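Local coordinates for protein - conserved hypothetical (PDB 4LES), which is of unknown function but folds into a compact, mainly antiparallel domain in which two beta-sheets pack face to face around a valine-rich core, at residues Val85-Val90 and Val195-Glu200; Leu137-Asp142 and Gly191-Val196; Asn143-Asp148 and Tyr181-Glu186. One frame throughout, in Å; residues are numbered along the deposited sequence.

Interaction 1. Residues Val85-Val90 and Val195-Glu200. With PO4 (phosphate ion), chain E.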
# COMPACT_ATOMS: atom_id res chain seq x y z
N VAL A 85 11.87 0.68 -4.69
CA VAL A 85 10.49 0.67 -4.29
C VAL A 85 9.89 2.06 -4.42
O VAL A 85 10.38 3.00 -3.82
CB VAL A 85 10.35 0.20 -2.83
CG1 VAL A 85 8.90 0.28 -2.39
CG2 VAL A 85 10.90 -1.21 -2.67
N THR A 86 8.85 2.19 -5.23
CA THR A 86 8.19 3.47 -5.41
C THR A 86 6.92 3.49 -4.60
O THR A 86 6.14 2.53 -4.64
CB THR A 86 7.83 3.69 -6.88
OG1 THR A 86 9.02 3.73 -7.64
CG2 THR A 86 7.08 5.01 -7.07
N VAL A 87 6.74 4.55 -3.81
CA VAL A 87 5.52 4.76 -3.06
C VAL A 87 4.81 5.91 -3.77
O VAL A 87 5.33 7.01 -3.89
CB VAL A 87 5.77 5.09 -1.59
CG1 VAL A 87 4.45 5.31 -0.86
CG2 VAL A 87 6.50 3.92 -0.94
N LYS A 88 3.61 5.65 -4.27
CA LYS A 88 2.93 6.66 -5.05
C LYS A 88 2.07 7.53 -4.20
O LYS A 88 2.27 8.71 -4.12
CB LYS A 88 2.13 6.00 -6.15
CG LYS A 88 3.00 5.20 -7.09
CD LYS A 88 2.14 4.49 -8.12
CE LYS A 88 3.01 3.80 -9.14
NZ LYS A 88 2.23 3.01 -10.13
N ARG A 89 1.11 6.94 -3.53
CA ARG A 89 0.27 7.73 -2.69
C ARG A 89 -0.35 6.88 -1.63
O ARG A 89 -0.29 5.65 -1.68
CB ARG A 89 -0.80 8.40 -3.52
CG ARG A 89 -1.58 7.46 -4.40
CD ARG A 89 -2.67 8.21 -5.21
NE ARG A 89 -3.51 7.16 -5.77
CZ ARG A 89 -4.77 7.26 -6.17
NH1 ARG A 89 -5.43 8.42 -6.13
NH2 ARG A 89 -5.38 6.17 -6.63
N VAL A 90 -0.92 7.56 -0.64
CA VAL A 90 -1.65 6.92 0.44
C VAL A 90 -3.05 7.51 0.31
O VAL A 90 -3.18 8.72 0.16
CB VAL A 90 -1.05 7.25 1.81
CG1 VAL A 90 -1.94 6.71 2.90
CG2 VAL A 90 0.36 6.70 1.92
N VAL A 195 5.03 6.17 6.24
CA VAL A 195 5.21 4.94 5.47
C VAL A 195 6.69 4.56 5.67
O VAL A 195 7.58 5.38 5.43
CB VAL A 195 4.87 5.07 3.99
CG1 VAL A 195 5.26 3.80 3.27
CG2 VAL A 195 3.37 5.33 3.82
N VAL A 196 6.92 3.33 6.16
CA VAL A 196 8.29 2.85 6.38
C VAL A 196 8.64 1.79 5.33
O VAL A 196 7.92 0.80 5.14
CB VAL A 196 8.50 2.30 7.81
CG1 VAL A 196 9.89 1.70 7.96
CG2 VAL A 196 8.29 3.41 8.83
N VAL A 197 9.75 2.03 4.64
CA VAL A 197 10.19 1.16 3.59
C VAL A 197 11.49 0.42 3.97
O VAL A 197 12.52 1.03 4.30
CB VAL A 197 10.37 1.93 2.27
CG1 VAL A 197 10.94 1.03 1.18
CG2 VAL A 197 9.03 2.51 1.81
N ASN A 198 11.37 -0.90 3.95
CA ASN A 198 12.46 -1.82 4.22
C ASN A 198 13.07 -1.59 5.58
O ASN A 198 14.24 -1.84 5.76
CB ASN A 198 13.54 -1.63 3.16
CG ASN A 198 14.49 -2.81 3.10
OD1 ASN A 198 14.07 -3.95 3.24
ND2 ASN A 198 15.76 -2.53 2.91
N ASN A 199 12.27 -1.08 6.52
CA ASN A 199 12.73 -0.66 7.84
C ASN A 199 13.96 0.23 7.73
O ASN A 199 14.79 0.24 8.60
CB ASN A 199 13.00 -1.88 8.72
CG ASN A 199 11.72 -2.57 9.13
OD1 ASN A 199 10.86 -1.97 9.79
ND2 ASN A 199 11.57 -3.83 8.75
N GLU A 200 14.03 0.98 6.64
CA GLU A 200 15.20 1.77 6.30
C GLU A 200 14.87 3.24 6.00
O GLU A 200 15.70 4.11 6.22
CB GLU A 200 15.81 1.13 5.05
CG GLU A 200 17.16 1.64 4.62
CD GLU A 200 17.70 0.88 3.42
OE1 GLU A 200 18.85 1.13 3.06
OE2 GLU A 200 17.00 0.04 2.84
P PO4 E . -8.87 7.09 -6.90
O1 PO4 E . -8.24 6.36 -5.73
O2 PO4 E . -8.90 8.57 -6.66
O3 PO4 E . -8.04 6.81 -8.11
O4 PO4 E . -10.28 6.60 -7.10
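Arg89 NH2 donates to two oxygens of a phosphate ion, probably left from the crystallisation liquor: to O3 at 3.1 Å and, through a weak, bent bond, to O1 at 3.0 Å. This anion sits at the outer side of a beta-sandwich, whose two antiparallel sheets meet through the inward side chains of 85-90 and 195-197. The phosphorus lies in the guanidinium plane, at its edge. With chi1 at 52°, Arg89 starts between its own N and carbonyl carbon, then runs extended from CG to NE; Glu116 takes NE and Glu71 takes NH1 in salt bridges, which should fix the rotation of the group. The two strands run antiparallel, their axes 9.7 Å apart, and no hydrogen bond links them. Valines fill the interval. Val197 sends its two methyls to different partners: CG1 meets CB of Val85 at 4.1 Å, the two side chains tip to tip, while CG2 lies 4.0 Å from Val87 CG2 as those side chains slide past one another. Farther along, Val90 CG2 and Val195 CG2 meet tip to tip at 3.8 Å. Val87 and Val90 both point inward although three residues apart, consistent with a bulge at Lys88. Val135 and Ile205 from the second sheet's side extend the apolar layer, as does Ile113 from the first. Beyond Val197 the chain reverses through Asn198 and Asn199, closed by Glu200 N to Val197 O, and Asn198 ND2 meets the anti side of Glu200 OE2 at 2.9 Å.

Interaction 2. Residues Leu137-Asp142 and Gly191-Val196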
# COMPACT_ATOMS: atom_id res chain seq x y z
N LEU A 137 2.56 0.89 6.95
CA LEU A 137 1.91 2.05 7.47
C LEU A 137 2.25 2.06 8.94
O LEU A 137 2.03 1.06 9.63
CB LEU A 137 0.41 1.95 7.28
CG LEU A 137 -0.37 3.11 7.89
CD1 LEU A 137 -0.13 4.38 7.07
CD2 LEU A 137 -1.83 2.74 7.93
N VAL A 138 2.77 3.19 9.42
CA VAL A 138 3.19 3.30 10.82
C VAL A 138 2.66 4.57 11.44
O VAL A 138 2.65 5.63 10.79
CB VAL A 138 4.71 3.29 10.94
CG1 VAL A 138 5.15 3.28 12.41
CG2 VAL A 138 5.28 2.07 10.23
N ASP A 139 2.21 4.47 12.70
CA ASP A 139 1.66 5.64 13.40
C ASP A 139 2.73 6.33 14.23
O ASP A 139 3.88 5.91 14.20
CB ASP A 139 0.43 5.26 14.23
CG ASP A 139 0.72 4.30 15.37
OD1 ASP A 139 1.86 4.22 15.88
OD2 ASP A 139 -0.24 3.63 15.79
N GLU A 140 2.37 7.38 14.96
CA GLU A 140 3.35 8.10 15.79
C GLU A 140 3.82 7.28 17.02
O GLU A 140 4.84 7.60 17.61
CB GLU A 140 2.81 9.49 16.19
CG GLU A 140 1.56 9.45 17.05
CD GLU A 140 0.77 10.77 17.07
OE1 GLU A 140 1.07 11.69 16.28
OE2 GLU A 140 -0.17 10.87 17.88
N ASN A 141 3.10 6.22 17.37
CA ASN A 141 3.50 5.35 18.48
C ASN A 141 4.30 4.14 18.00
O ASN A 141 4.51 3.20 18.75
CB ASN A 141 2.27 4.86 19.21
CG ASN A 141 1.47 6.00 19.77
OD1 ASN A 141 0.26 6.10 19.55
ND2 ASN A 141 2.15 6.90 20.46
N ASP A 142 4.73 4.18 16.73
CA ASP A 142 5.53 3.13 16.11
C ASP A 142 4.84 1.78 15.94
O ASP A 142 5.49 0.75 15.82
CB ASP A 142 6.90 3.00 16.80
CG ASP A 142 7.84 4.15 16.44
OD1 ASP A 142 8.15 4.31 15.23
OD2 ASP A 142 8.26 4.89 17.35
N GLY A 191 -3.73 11.97 14.18
CA GLY A 191 -2.33 11.70 14.45
C GLY A 191 -1.39 11.88 13.28
O GLY A 191 -1.82 12.15 12.14
N LYS A 192 -0.10 11.73 13.57
CA LYS A 192 0.95 11.73 12.56
C LYS A 192 1.12 10.29 12.05
O LYS A 192 1.09 9.32 12.84
CB LYS A 192 2.25 12.26 13.11
CG LYS A 192 2.12 13.71 13.56
CD LYS A 192 3.41 14.27 14.10
CE LYS A 192 3.18 15.72 14.51
NZ LYS A 192 4.37 16.29 15.19
N TRP A 193 1.28 10.15 10.74
CA TRP A 193 1.42 8.85 10.10
C TRP A 193 2.58 8.85 9.13
O TRP A 193 3.00 9.89 8.61
CB TRP A 193 0.09 8.43 9.45
CG TRP A 193 -0.95 8.16 10.49
CD1 TRP A 193 -1.66 9.09 11.20
CD2 TRP A 193 -1.37 6.88 10.98
NE1 TRP A 193 -2.51 8.47 12.09
CE2 TRP A 193 -2.35 7.11 11.98
CE3 TRP A 193 -1.03 5.56 10.66
CZ2 TRP A 193 -2.99 6.08 12.67
CZ3 TRP A 193 -1.66 4.52 11.35
CH2 TRP A 193 -2.64 4.79 12.34
N TYR A 194 3.11 7.66 8.91
CA TYR A 194 4.29 7.48 8.10
C TYR A 194 4.21 6.22 7.28
O TYR A 194 3.41 5.30 7.56
CB TYR A 194 5.52 7.33 9.02
CG TYR A 194 5.66 8.41 10.06
CD1 TYR A 194 4.94 8.35 11.24
CD2 TYR A 194 6.52 9.49 9.87
CE1 TYR A 194 5.05 9.36 12.21
CE2 TYR A 194 6.66 10.49 10.83
CZ TYR A 194 5.92 10.42 12.00
OH TYR A 194 6.03 11.39 12.95
N VAL A 195 5.03 6.17 6.24
CA VAL A 195 5.21 4.94 5.47
C VAL A 195 6.69 4.56 5.67
O VAL A 195 7.58 5.38 5.43
CB VAL A 195 4.87 5.07 3.99
CG1 VAL A 195 5.26 3.80 3.27
CG2 VAL A 195 3.37 5.33 3.82
N VAL A 196 6.92 3.33 6.16
CA VAL A 196 8.29 2.85 6.38
C VAL A 196 8.64 1.79 5.33
O VAL A 196 7.92 0.80 5.14
CB VAL A 196 8.50 2.30 7.81
CG1 VAL A 196 9.89 1.70 7.96
CG2 VAL A 196 8.29 3.41 8.83
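Val138 and Tyr194 form an antiparallel hydrogen-bonded pair, Tyr194 N giving to Val138 O at 2.8 Å and Val138 N to Tyr194 O at 2.9 Å. The pair joins an edge strand to the middle strand of the three-stranded sheet, one layer of the beta-sandwich. Past it, the type I turn from Asp139 to Asp142 brings Glu140 OE1 to Lys192 N, which donates at 3.0 Å and 166°, from well out of the carboxylate plane. The aliphatic start of Lys192 passes across Glu140 at about a right angle. Asp139 has two roles: its carboxylate is taken up by Tyr145 OH and Asn143 N, while its CB sits over one face of Trp193, 3.6 Å from the centroid of the six-membered ring and only 10° off the normal, a CH-pi contact. A chi1 of -68° leaves the indole beside the Trp193 backbone N, where its ring can reach across to the neighbouring strand. There Leu137 CG packs 3.8 Å from Trp193 CE3, and Ile183 of the other sheet touches both side chains. Val138 and Tyr194 lie on the other face of this sheet, where the Tyr194 ring turns its edge to Val138 O and forms a cation-pi contact with Lys202. Alongside, Val138 CG2 packs against Val196 CG2 at 3.6 Å.

Interaction 3. Residues Asn143-Asp148 and Tyr181-Glu186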
# COMPACT_ATOMS: atom_id res chain seq x y z
N ASN A 143 3.52 1.78 15.90
CA ASN A 143 2.81 0.57 15.58
C ASN A 143 2.84 0.48 14.07
O ASN A 143 2.50 1.46 13.39
CB ASN A 143 1.38 0.61 16.06
CG ASN A 143 1.28 0.66 17.56
OD1 ASN A 143 1.76 -0.24 18.26
ND2 ASN A 143 0.63 1.69 18.06
N ALA A 144 3.29 -0.65 13.56
CA ALA A 144 3.34 -0.92 12.15
C ALA A 144 2.13 -1.81 11.89
O ALA A 144 1.88 -2.73 12.66
CB ALA A 144 4.63 -1.62 11.81
N TYR A 145 1.36 -1.53 10.85
CA TYR A 145 0.16 -2.31 10.58
C TYR A 145 0.34 -3.40 9.52
O TYR A 145 1.20 -3.29 8.64
CB TYR A 145 -1.01 -1.38 10.24
CG TYR A 145 -1.35 -0.52 11.43
CD1 TYR A 145 -0.60 0.62 11.71
CD2 TYR A 145 -2.36 -0.88 12.30
CE1 TYR A 145 -0.87 1.39 12.81
CE2 TYR A 145 -2.64 -0.11 13.42
CZ TYR A 145 -1.89 1.02 13.67
OH TYR A 145 -2.16 1.80 14.77
N GLN A 146 -0.48 -4.43 9.65
CA GLN A 146 -0.48 -5.56 8.75
C GLN A 146 -1.58 -5.34 7.70
O GLN A 146 -2.70 -5.02 8.05
CB GLN A 146 -0.79 -6.84 9.55
CG GLN A 146 -0.48 -8.13 8.82
CD GLN A 146 1.01 -8.42 8.79
OE1 GLN A 146 1.60 -8.81 9.81
NE2 GLN A 146 1.63 -8.27 7.61
N SER A 147 -1.27 -5.51 6.42
CA SER A 147 -2.25 -5.30 5.36
C SER A 147 -3.39 -6.29 5.41
O SER A 147 -3.19 -7.44 5.73
CB SER A 147 -1.58 -5.40 3.97
OG SER A 147 -2.52 -5.09 2.92
N ASP A 148 -4.60 -5.83 5.09
CA ASP A 148 -5.77 -6.71 4.97
C ASP A 148 -5.72 -7.28 3.54
O ASP A 148 -6.03 -6.59 2.57
CB ASP A 148 -7.05 -5.91 5.22
CG ASP A 148 -8.33 -6.70 4.93
OD1 ASP A 148 -8.29 -7.76 4.25
OD2 ASP A 148 -9.40 -6.23 5.36
N TYR A 181 -5.15 -1.16 4.71
CA TYR A 181 -5.34 -1.29 6.15
C TYR A 181 -6.70 -0.76 6.59
O TYR A 181 -7.30 0.08 5.93
CB TYR A 181 -4.24 -0.52 6.88
CG TYR A 181 -2.85 -0.80 6.37
CD1 TYR A 181 -2.32 -0.07 5.30
CD2 TYR A 181 -2.06 -1.80 6.93
CE1 TYR A 181 -1.04 -0.31 4.83
CE2 TYR A 181 -0.76 -2.05 6.45
CZ TYR A 181 -0.27 -1.30 5.39
OH TYR A 181 1.01 -1.53 4.91
N VAL A 182 -7.19 -1.31 7.69
CA VAL A 182 -8.44 -0.85 8.28
C VAL A 182 -8.01 -0.11 9.54
O VAL A 182 -7.50 -0.72 10.47
CB VAL A 182 -9.41 -2.01 8.57
CG1 VAL A 182 -10.62 -1.52 9.36
CG2 VAL A 182 -9.87 -2.64 7.26
N ILE A 183 -8.22 1.20 9.57
CA ILE A 183 -7.76 2.03 10.67
C ILE A 183 -8.89 2.84 11.29
O ILE A 183 -9.84 3.20 10.60
CB ILE A 183 -6.69 3.03 10.16
CG1 ILE A 183 -5.54 2.29 9.49
CG2 ILE A 183 -6.15 3.90 11.28
CD1 ILE A 183 -4.76 1.39 10.44
N ASN A 184 -8.77 3.12 12.59
CA ASN A 184 -9.74 3.97 13.27
C ASN A 184 -9.62 5.36 12.67
O ASN A 184 -8.54 5.94 12.68
CB ASN A 184 -9.44 4.03 14.77
CG ASN A 184 -10.45 4.87 15.54
OD1 ASN A 184 -10.69 6.04 15.25
ND2 ASN A 184 -11.01 4.27 16.56
N LYS A 185 -10.73 5.88 12.15
CA LYS A 185 -10.70 7.17 11.47
C LYS A 185 -10.20 8.32 12.34
O LYS A 185 -9.32 9.08 11.93
CB LYS A 185 -12.06 7.51 10.89
CG LYS A 185 -12.02 8.73 10.01
CD LYS A 185 -13.30 8.89 9.23
CE LYS A 185 -13.19 10.03 8.25
NZ LYS A 185 -14.35 10.06 7.33
N GLU A 186 -10.74 8.44 13.55
CA GLU A 186 -10.29 9.49 14.45
C GLU A 186 -8.78 9.39 14.67
O GLU A 186 -8.10 10.40 14.67
CB GLU A 186 -11.03 9.43 15.79
CG GLU A 186 -12.54 9.50 15.68
CD GLU A 186 -13.25 9.54 17.03
OE1 GLU A 186 -12.93 10.44 17.85
OE2 GLU A 186 -14.15 8.71 17.27
O HOH W 1 2.19 -3.62 5.90
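Tyr145 and Tyr181 carry the apolar packing where the loop before helix 149-158 crosses an edge strand of the four-stranded sheet. CB of Tyr145 rests 3.5 Å from Tyr181 CD2. The Tyr145 ring takes the tip of Ile183 over one face, with CD1 4.0 Å from the ring centroid and 17° off its normal, a CH-pi contact; chi1 and chi2 of Ile183, both near -60°, turn that methyl toward the ring. Polar backbone atoms gather round Tyr181: Tyr145 O approaches its ring edge, near the plane, 3.2 Å from CE2, and Ser147 N lies 3.5 Å from the same carbon. One water lies within hydrogen-bonding distance of both Tyr145 O (2.9 Å) and Tyr181 OH (2.6 Å), linking the carbonyl to the phenol. No direct hydrogen bond joins the two segments; just before 181-186, Val180 bonds to Ser147 OG through its N and to the Asp148 backbone. Asp148 OD2 brushes Val182 CG2, while OD1 N-caps helix 149-158 through Ala151 N, orienting the helix start. Aromatic packing and a shared water thus hold the loop to this strand, with polar anchoring from the Val180 bonds.

Reading from the N terminus, strand 83-96 supplies the first half of interaction 1, which closes the longest loop when 195-200 packs over it more than a hundred residues later. Within that span strand 135-139 opens interaction 2, whose partner 191-196 overlaps the second half of interaction 1 at Val195 and Val196. Interaction 3 is the innermost, closing from 143-148 to 181-186, so the three nest and none cross. Interaction 1 packs the four-stranded sheet on the three-stranded one; interaction 3 fastens the loop that leaves strand 135-139 to edge strand 174-184; interaction 2 builds the three-stranded sheet itself. A backbone bond from Tyr145 N to Leu137 O ties interactions 2 and 3 together, and helix 185-190 leads from the latter back to strand 193-197.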